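Local coordinates for protein rRNA N-glycosidase (Bougainvillea spectabilis, PDB 3CTK) that is a plant ribosome-inactivating protein (RIP), named for its family, with a mixed alpha and beta fold, at residues W78-K89 / V102-G112. Numbering follows the deposited sequence.
Sequences WDGKDRAVFLDK and VTNRVTLTFDG
V85 and L108 meet where strands 81-88 and 105-108 run side by side in parallel, V85 CG1 lying 3.8 Å from L108 CD1. V85, beta-branched and so at ease in an extended strand, holds CG1 anti to the backbone N (chi1 -179°), which turns it to the leucine. L87 continues this apolar patch, bringing CD2 to within 3.7 Å of F110 CE1, and helix 149-168 closes over it, F156 touching L87 and L108, and A153 touching F110. Between the strands the backbone bonds are short and nearly linear: A84 N donates to N104 O, V106 N to A84 O, F86 N to V106 O (2.7 Å, 171° at the hydrogen) and L108 N to F86 O. At the corner formed by T109 and F110 the pairing changes: D88 N still binds F110 O at 2.9 Å, but approaches from above the carbonyl plane.

On the other face, small A84 leaves room for the R105 guanidinium, which carries A84 CB over one face. R105 NH2 comes to the edge of the F86 ring, 3.4 Å from CZ, with the two planes 46° apart. R105 NH1 bonds V102 O on a lone pair in the carbonyl plane, while T95, L98 and F99 offer further carbonyls, so this one long side chain ties the end of the crossover to the strand.

The two ends are looser and wetter. N104 lies alongside the R83 chain, and its ND2 gives protons to one water shared with D82 O and another shared with R83 NH1; R83 also forms a salt bridge with D76. At the far end a water links D88 O to G112 N. The parallel pair, joined through helix 92-97, makes a beta-alpha-beta unit at one edge of the mixed six-stranded sheet of the ribosome-inactivating protein fold.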
loop_
_atom_site.group_PDB
_atom_site.type_symbol
_atom_site.label_atom_id
_atom_site.label_comp_id
_atom_site.label_asym_id
_atom_site.label_seq_id
_atom_site.Cartn_x
_atom_site.Cartn_y
_atom_site.Cartn_z
ATOM N N TRP A 78 19.496 8.652 10.405
ATOM C CA TRP A 78 20.437 7.942 11.261
ATOM C C TRP A 78 21.643 8.837 11.484
ATOM O O TRP A 78 22.292 9.269 10.534
ATOM C CB TRP A 78 20.905 6.615 10.656
ATOM C CG TRP A 78 22.083 6.059 11.421
ATOM C CD1 TRP A 78 23.406 6.178 11.092
ATOM C CD2 TRP A 78 22.050 5.413 12.704
ATOM N NE1 TRP A 78 24.196 5.655 12.090
ATOM C CE2 TRP A 78 23.391 5.179 13.090
ATOM C CE3 TRP A 78 21.017 5.014 13.564
ATOM C CZ2 TRP A 78 23.727 4.563 14.301
ATOM C CZ3 TRP A 78 21.353 4.400 14.773
ATOM C CH2 TRP A 78 22.699 4.181 15.127
ATOM N N ASP A 79 21.924 9.123 12.750
ATOM C CA ASP A 79 23.054 9.964 13.115
ATOM C C ASP A 79 22.964 11.342 12.460
ATOM O O ASP A 79 23.970 11.909 12.036
ATOM C CB ASP A 79 24.363 9.275 12.714
ATOM C CG ASP A 79 25.585 9.988 13.251
ATOM O OD1 ASP A 79 25.633 10.231 14.474
ATOM O OD2 ASP A 79 26.497 10.297 12.455
ATOM N N GLY A 80 21.746 11.869 12.375
ATOM C CA GLY A 80 21.544 13.185 11.792
ATOM C C GLY A 80 21.592 13.249 10.278
ATOM O O GLY A 80 21.479 14.331 9.697
ATOM N N LYS A 81 21.758 12.101 9.631
ATOM C CA LYS A 81 21.817 12.063 8.177
ATOM C C LYS A 81 20.764 11.121 7.602
ATOM O O LYS A 81 20.251 10.248 8.301
ATOM C CB LYS A 81 23.209 11.632 7.720
ATOM C CG LYS A 81 24.312 12.602 8.124
ATOM C CD LYS A 81 25.619 12.279 7.419
ATOM C CE LYS A 81 25.395 12.134 5.923
ATOM N NZ LYS A 81 24.602 13.285 5.394
ATOM N N ASP A 82 20.444 11.303 6.325
ATOM C CA ASP A 82 19.445 10.453 5.688
ATOM C C ASP A 82 19.937 9.020 5.576
ATOM O O ASP A 82 21.140 8.761 5.521
ATOM C CB ASP A 82 19.099 10.967 4.287
ATOM C CG ASP A 82 18.414 12.319 4.309
ATOM O OD1 ASP A 82 17.610 12.570 5.233
ATOM O OD2 ASP A 82 18.663 13.124 3.387
ATOM N N ARG A 83 18.992 8.091 5.550
ATOM C CA ARG A 83 19.301 6.675 5.415
ATOM C C ARG A 83 18.241 6.060 4.518
ATOM O O ARG A 83 17.043 6.242 4.755
ATOM C CB ARG A 83 19.286 5.966 6.774
ATOM C CG ARG A 83 19.386 4.439 6.650
ATOM C CD ARG A 83 19.571 3.758 7.999
ATOM N NE ARG A 83 18.494 4.077 8.930
ATOM C CZ ARG A 83 18.470 3.695 10.203
ATOM N NH1 ARG A 83 19.471 2.976 10.698
ATOM N NH2 ARG A 83 17.446 4.029 10.981
ATOM N N ALA A 84 18.683 5.349 3.483
ATOM C CA ALA A 84 17.767 4.697 2.552
ATOM C C ALA A 84 17.674 3.227 2.922
ATOM O O ALA A 84 18.691 2.551 3.083
ATOM C CB ALA A 84 18.271 4.840 1.119
ATOM N N VAL A 85 16.450 2.737 3.068
ATOM C CA VAL A 85 16.230 1.346 3.425
ATOM C C VAL A 85 15.380 0.711 2.335
ATOM O O VAL A 85 14.266 1.164 2.057
ATOM C CB VAL A 85 15.506 1.240 4.785
ATOM C CG1 VAL A 85 15.292 -0.221 5.164
ATOM C CG2 VAL A 85 16.322 1.963 5.854
ATOM N N PHE A 86 15.907 -0.338 1.712
ATOM C CA PHE A 86 15.185 -1.011 0.640
ATOM C C PHE A 86 14.848 -2.457 0.952
ATOM O O PHE A 86 15.612 -3.159 1.608
ATOM C CB PHE A 86 16.003 -1.008 -0.654
ATOM C CG PHE A 86 16.254 0.359 -1.224
ATOM C CD1 PHE A 86 17.488 0.979 -1.056
ATOM C CD2 PHE A 86 15.267 1.010 -1.962
ATOM C CE1 PHE A 86 17.739 2.229 -1.618
ATOM C CE2 PHE A 86 15.507 2.263 -2.528
ATOM C CZ PHE A 86 16.746 2.871 -2.356
ATOM N N LEU A 87 13.697 -2.898 0.462
ATOM C CA LEU A 87 13.290 -4.284 0.625
ATOM C C LEU A 87 14.134 -5.047 -0.390
ATOM O O LEU A 87 14.646 -4.456 -1.343
ATOM C CB LEU A 87 11.803 -4.440 0.291
ATOM C CG LEU A 87 10.828 -3.935 1.353
ATOM C CD1 LEU A 87 9.458 -3.684 0.733
ATOM C CD2 LEU A 87 10.747 -4.963 2.476
ATOM N N ASP A 88 14.297 -6.350 -0.191
ATOM C CA ASP A 88 15.076 -7.145 -1.129
ATOM C C ASP A 88 14.219 -7.411 -2.364
ATOM O O ASP A 88 12.988 -7.337 -2.310
ATOM C CB ASP A 88 15.499 -8.468 -0.468
ATOM C CG ASP A 88 16.475 -9.273 -1.319
ATOM O OD1 ASP A 88 17.298 -8.665 -2.042
ATOM O OD2 ASP A 88 16.433 -10.520 -1.246
ATOM N N LYS A 89 14.875 -7.681 -3.487
ATOM C CA LYS A 89 14.182 -7.995 -4.734
ATOM C C LYS A 89 13.344 -6.878 -5.361
ATOM O O LYS A 89 12.374 -7.161 -6.065
ATOM C CB LYS A 89 13.289 -9.223 -4.533
ATOM C CG LYS A 89 13.965 -10.385 -3.820
ATOM C CD LYS A 89 15.203 -10.867 -4.558
ATOM C CE LYS A 89 15.819 -12.070 -3.849
ATOM N NZ LYS A 89 17.078 -12.522 -4.506
ATOM N N VAL A 102 22.124 9.741 -1.162
ATOM C CA VAL A 102 22.126 9.167 0.186
ATOM C C VAL A 102 23.054 7.949 0.172
ATOM O O VAL A 102 22.782 6.967 -0.518
ATOM C CB VAL A 102 20.693 8.748 0.605
ATOM C CG1 VAL A 102 20.707 8.132 2.003
ATOM C CG2 VAL A 102 19.774 9.971 0.571
ATOM N N THR A 103 24.148 8.017 0.931
ATOM C CA THR A 103 25.125 6.931 0.954
ATOM C C THR A 103 24.865 5.789 1.930
ATOM O O THR A 103 25.358 4.678 1.722
ATOM C CB THR A 103 26.546 7.475 1.197
ATOM O OG1 THR A 103 26.592 8.158 2.454
ATOM C CG2 THR A 103 26.931 8.440 0.085
ATOM N N ASN A 104 24.117 6.055 2.997
ATOM C CA ASN A 104 23.788 5.007 3.957
ATOM C C ASN A 104 22.586 4.308 3.335
ATOM O O ASN A 104 21.450 4.728 3.541
ATOM C CB ASN A 104 23.390 5.602 5.316
ATOM C CG ASN A 104 23.115 4.531 6.366
ATOM O OD1 ASN A 104 22.984 3.347 6.044
ATOM N ND2 ASN A 104 23.019 4.946 7.628
ATOM N N ARG A 105 22.848 3.263 2.558
ATOM C CA ARG A 105 21.790 2.518 1.882
ATOM C C ARG A 105 21.766 1.083 2.393
ATOM O O ARG A 105 22.767 0.367 2.341
ATOM C CB ARG A 105 22.018 2.551 0.367
ATOM C CG ARG A 105 22.213 3.967 -0.184
ATOM C CD ARG A 105 22.526 3.982 -1.682
ATOM N NE ARG A 105 21.347 3.813 -2.536
ATOM C CZ ARG A 105 20.441 4.762 -2.775
ATOM N NH1 ARG A 105 20.561 5.964 -2.222
ATOM N NH2 ARG A 105 19.420 4.510 -3.587
ATOM N N VAL A 106 20.610 0.671 2.890
ATOM C CA VAL A 106 20.448 -0.659 3.451
ATOM C C VAL A 106 19.564 -1.551 2.594
ATOM O O VAL A 106 18.471 -1.156 2.198
ATOM C CB VAL A 106 19.828 -0.570 4.873
ATOM C CG1 VAL A 106 19.543 -1.966 5.420
ATOM C CG2 VAL A 106 20.769 0.186 5.801
ATOM N N THR A 107 20.054 -2.746 2.291
ATOM C CA THR A 107 19.271 -3.707 1.535
ATOM C C THR A 107 18.887 -4.764 2.555
ATOM O O THR A 107 19.750 -5.477 3.071
ATOM C CB THR A 107 20.076 -4.359 0.384
ATOM O OG1 THR A 107 21.398 -4.689 0.836
ATOM C CG2 THR A 107 20.158 -3.415 -0.807
ATOM N N LEU A 108 17.596 -4.830 2.870
ATOM C CA LEU A 108 17.081 -5.787 3.842
ATOM C C LEU A 108 17.204 -7.215 3.307
ATOM O O LEU A 108 17.343 -7.425 2.101
ATOM C CB LEU A 108 15.619 -5.457 4.168
ATOM C CG LEU A 108 15.406 -4.068 4.793
ATOM C CD1 LEU A 108 13.923 -3.711 4.816
ATOM C CD2 LEU A 108 15.997 -4.056 6.199
ATOM N N THR A 109 17.155 -8.191 4.206
ATOM C CA THR A 109 17.284 -9.586 3.808
ATOM C C THR A 109 15.970 -10.206 3.345
ATOM O O THR A 109 15.962 -11.317 2.818
ATOM C CB THR A 109 17.869 -10.443 4.953
ATOM O OG1 THR A 109 17.018 -10.357 6.103
ATOM C CG2 THR A 109 19.269 -9.959 5.319
ATOM N N PHE A 110 14.867 -9.491 3.541
ATOM C CA PHE A 110 13.555 -9.982 3.128
ATOM C C PHE A 110 12.910 -9.078 2.076
ATOM O O PHE A 110 13.217 -7.886 1.997
ATOM C CB PHE A 110 12.628 -10.130 4.351
ATOM C CG PHE A 110 12.513 -8.886 5.200
ATOM C CD1 PHE A 110 11.625 -7.867 4.864
ATOM C CD2 PHE A 110 13.284 -8.745 6.352
ATOM C CE1 PHE A 110 11.505 -6.724 5.668
ATOM C CE2 PHE A 110 13.171 -7.609 7.161
ATOM C CZ PHE A 110 12.280 -6.598 6.819
ATOM N N ASP A 111 12.032 -9.652 1.255
ATOM C CA ASP A 111 11.352 -8.871 0.227
ATOM C C ASP A 111 10.001 -8.374 0.739
ATOM O O ASP A 111 9.639 -8.622 1.893
ATOM C CB ASP A 111 11.191 -9.691 -1.064
ATOM C CG ASP A 111 10.227 -10.857 -0.919
ATOM O OD1 ASP A 111 10.360 -11.825 -1.697
ATOM O OD2 ASP A 111 9.333 -10.808 -0.055
ATOM N N GLY A 112 9.259 -7.680 -0.118
ATOM C CA GLY A 112 7.981 -7.125 0.291
ATOM C C GLY A 112 6.732 -7.985 0.222
ATOM O O GLY A 112 5.630 -7.476 0.433
HETATM O O HOH W 1 22.573 8.004 7.884
HETATM O O HOH W 2 23.637 8.879 4.231
HETATM O O HOH W 3 22.267 2.570 9.591
HETATM O O HOH W 4 10.269 -6.474 -2.627
HETATM O O HOH W 5 15.184 -12.186 0.268
#